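Side-chain contact in flagellar biosynthesis protein FlaG (Helicobacter pylori, PDB 6JSX), which belongs to the FlaG family of flagellar proteins and probably takes part in building the flagellum: residues 27-32 and 52-57. Numbering follows the deposited sequence.
Sequences FSYNDT and IPSKEA
With chi1 at -177°, the ring of Y29 stands opposite the backbone N and beside the carbonyl carbon, and the end of the phenol, OH and CE1, reaches S54. S54, the first residue of helix 54-72, turns OG back beside its own backbone N (chi1 -78°), and the two hydroxyls meet. The single bond across the contact is donated by Y29 OH to S54 OG, at 3.2 Å. S54 OG sits at the edge of the ring, in its plane, against the CE1 side of the phenol, so the serine neither lies over a face nor stacks. The backbones stay well apart, with the CA atoms of Y29 and S54 8.4 Å from each other, and the long tyrosine side chain does the bridging. S54 is buried, and its OG has a second, weak partner in the carbonyl of K34, in the loop leading into strand 35-41. L7 and K4 of helix 4-21 pack on Y29, while Y3 touches S54.

Just past the tyrosine the strand ends in an Asx turn: N30 OD1 accepts from T32 N at 2.6 Å, with the donor in the carbonyl plane, and from I33 N as well. At the other segment P53 occupies the N-cap position, and its O receives A57 N at 3.1 Å to open the first helical turn. The contact thus ties one outer strand of a three-stranded antiparallel sheet, at the end of the sheet beside the start of the middle strand 35-41, to the junction where the other outer strand runs into the C-terminal helix, in a FlaG-family chain ordered as helix, antiparallel sheet and helix.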
loop_
_atom_site.group_PDB
_atom_site.type_symbol
_atom_site.label_atom_id
_atom_site.label_comp_id
_atom_site.label_asym_id
_atom_site.label_seq_id
_atom_site.Cartn_x
_atom_site.Cartn_y
_atom_site.Cartn_z
ATOM N N PHE A 27 -2.200 0.781 -8.800
ATOM C CA PHE A 27 -2.993 -0.362 -8.384
ATOM C C PHE A 27 -3.956 -0.705 -9.491
ATOM O O PHE A 27 -4.370 0.166 -10.255
ATOM C CB PHE A 27 -3.762 -0.042 -7.095
ATOM C CG PHE A 27 -2.864 0.200 -5.908
ATOM C CD1 PHE A 27 -2.345 1.475 -5.658
ATOM C CD2 PHE A 27 -2.514 -0.850 -5.053
ATOM C CE1 PHE A 27 -1.498 1.706 -4.573
ATOM C CE2 PHE A 27 -1.666 -0.627 -3.958
ATOM C CZ PHE A 27 -1.159 0.661 -3.719
ATOM N N SER A 28 -4.294 -1.984 -9.591
ATOM C CA SER A 28 -5.342 -2.426 -10.506
ATOM C C SER A 28 -5.757 -3.838 -10.168
ATOM O O SER A 28 -4.996 -4.580 -9.548
ATOM C CB SER A 28 -4.849 -2.399 -11.939
ATOM O OG SER A 28 -3.696 -3.186 -12.016
ATOM N N TYR A 29 -6.967 -4.206 -10.576
ATOM C CA TYR A 29 -7.362 -5.598 -10.511
ATOM C C TYR A 29 -7.013 -6.289 -11.821
ATOM O O TYR A 29 -7.451 -5.860 -12.890
ATOM C CB TYR A 29 -8.857 -5.740 -10.250
ATOM C CG TYR A 29 -9.310 -7.184 -10.100
ATOM C CD1 TYR A 29 -9.065 -7.885 -8.924
ATOM C CD2 TYR A 29 -9.979 -7.845 -11.128
ATOM C CE1 TYR A 29 -9.465 -9.195 -8.770
ATOM C CE2 TYR A 29 -10.399 -9.157 -10.977
ATOM C CZ TYR A 29 -10.143 -9.830 -9.791
ATOM O OH TYR A 29 -10.554 -11.144 -9.622
ATOM N N ASN A 30 -6.216 -7.349 -11.747
ATOM C CA ASN A 30 -6.034 -8.205 -12.910
ATOM C C ASN A 30 -7.061 -9.342 -12.901
ATOM O O ASN A 30 -7.131 -10.127 -11.945
ATOM C CB ASN A 30 -4.610 -8.754 -12.960
ATOM C CG ASN A 30 -4.258 -9.339 -14.306
ATOM O OD1 ASN A 30 -5.045 -10.087 -14.893
ATOM N ND2 ASN A 30 -3.074 -8.996 -14.812
ATOM N N ASP A 31 -7.866 -9.427 -13.956
ATOM C CA ASP A 31 -8.867 -10.485 -14.035
ATOM C C ASP A 31 -8.261 -11.789 -14.575
ATOM O O ASP A 31 -8.817 -12.872 -14.403
ATOM C CB ASP A 31 -10.079 -10.042 -14.866
ATOM C CG ASP A 31 -11.287 -10.955 -14.670
ATOM O OD1 ASP A 31 -11.975 -10.829 -13.630
ATOM O OD2 ASP A 31 -11.539 -11.807 -15.549
ATOM N N THR A 32 -7.106 -11.678 -15.215
ATOM C CA THR A 32 -6.425 -12.849 -15.744
ATOM C C THR A 32 -5.735 -13.653 -14.637
ATOM O O THR A 32 -5.896 -14.872 -14.553
ATOM C CB THR A 32 -5.438 -12.443 -16.838
ATOM O OG1 THR A 32 -6.167 -11.834 -17.911
ATOM C CG2 THR A 32 -4.671 -13.649 -17.354
ATOM N N ILE A 52 -1.082 -9.815 -5.511
ATOM C CA ILE A 52 -1.673 -10.326 -4.291
ATOM C C ILE A 52 -3.031 -10.885 -4.699
ATOM O O ILE A 52 -3.948 -10.125 -5.028
ATOM C CB ILE A 52 -1.838 -9.194 -3.242
ATOM C CG1 ILE A 52 -0.470 -8.634 -2.843
ATOM C CG2 ILE A 52 -2.572 -9.690 -2.009
ATOM C CD1 ILE A 52 -0.531 -7.437 -1.906
ATOM N N PRO A 53 -3.145 -12.218 -4.731
ATOM C CA PRO A 53 -4.389 -12.838 -5.207
ATOM C C PRO A 53 -5.604 -12.331 -4.455
ATOM O O PRO A 53 -5.483 -11.988 -3.276
ATOM C CB PRO A 53 -4.163 -14.345 -4.980
ATOM C CG PRO A 53 -2.818 -14.489 -4.332
ATOM C CD PRO A 53 -2.066 -13.204 -4.563
ATOM N N SER A 54 -6.734 -12.273 -5.164
ATOM C CA SER A 54 -7.990 -11.682 -4.687
ATOM C C SER A 54 -8.261 -11.869 -3.200
ATOM O O SER A 54 -8.459 -10.901 -2.471
ATOM C CB SER A 54 -9.181 -12.235 -5.481
ATOM O OG SER A 54 -9.304 -11.639 -6.760
ATOM N N LYS A 55 -8.262 -13.117 -2.756
ATOM C CA LYS A 55 -8.669 -13.433 -1.395
ATOM C C LYS A 55 -7.700 -12.886 -0.355
ATOM O O LYS A 55 -8.114 -12.325 0.651
ATOM C CB LYS A 55 -8.839 -14.946 -1.239
ATOM C CG LYS A 55 -9.394 -15.393 0.102
ATOM C CD LYS A 55 -9.969 -16.793 0.009
ATOM C CE LYS A 55 -10.173 -17.406 1.387
ATOM N NZ LYS A 55 -10.642 -18.832 1.312
ATOM N N GLU A 56 -6.407 -13.033 -0.601
ATOM C CA GLU A 56 -5.415 -12.542 0.344
ATOM C C GLU A 56 -5.446 -11.010 0.425
ATOM O O GLU A 56 -5.120 -10.426 1.459
ATOM C CB GLU A 56 -4.018 -13.066 -0.024
ATOM C CG GLU A 56 -3.861 -14.586 0.134
ATOM C CD GLU A 56 -2.510 -15.100 -0.363
ATOM O OE1 GLU A 56 -1.948 -14.487 -1.293
ATOM O OE2 GLU A 56 -2.001 -16.113 0.173
ATOM N N ALA A 57 -5.869 -10.373 -0.665
ATOM C CA ALA A 57 -5.913 -8.918 -0.758
ATOM C C ALA A 57 -7.057 -8.335 0.054
ATOM O O ALA A 57 -6.923 -7.281 0.686
ATOM C CB ALA A 57 -6.036 -8.494 -2.215
#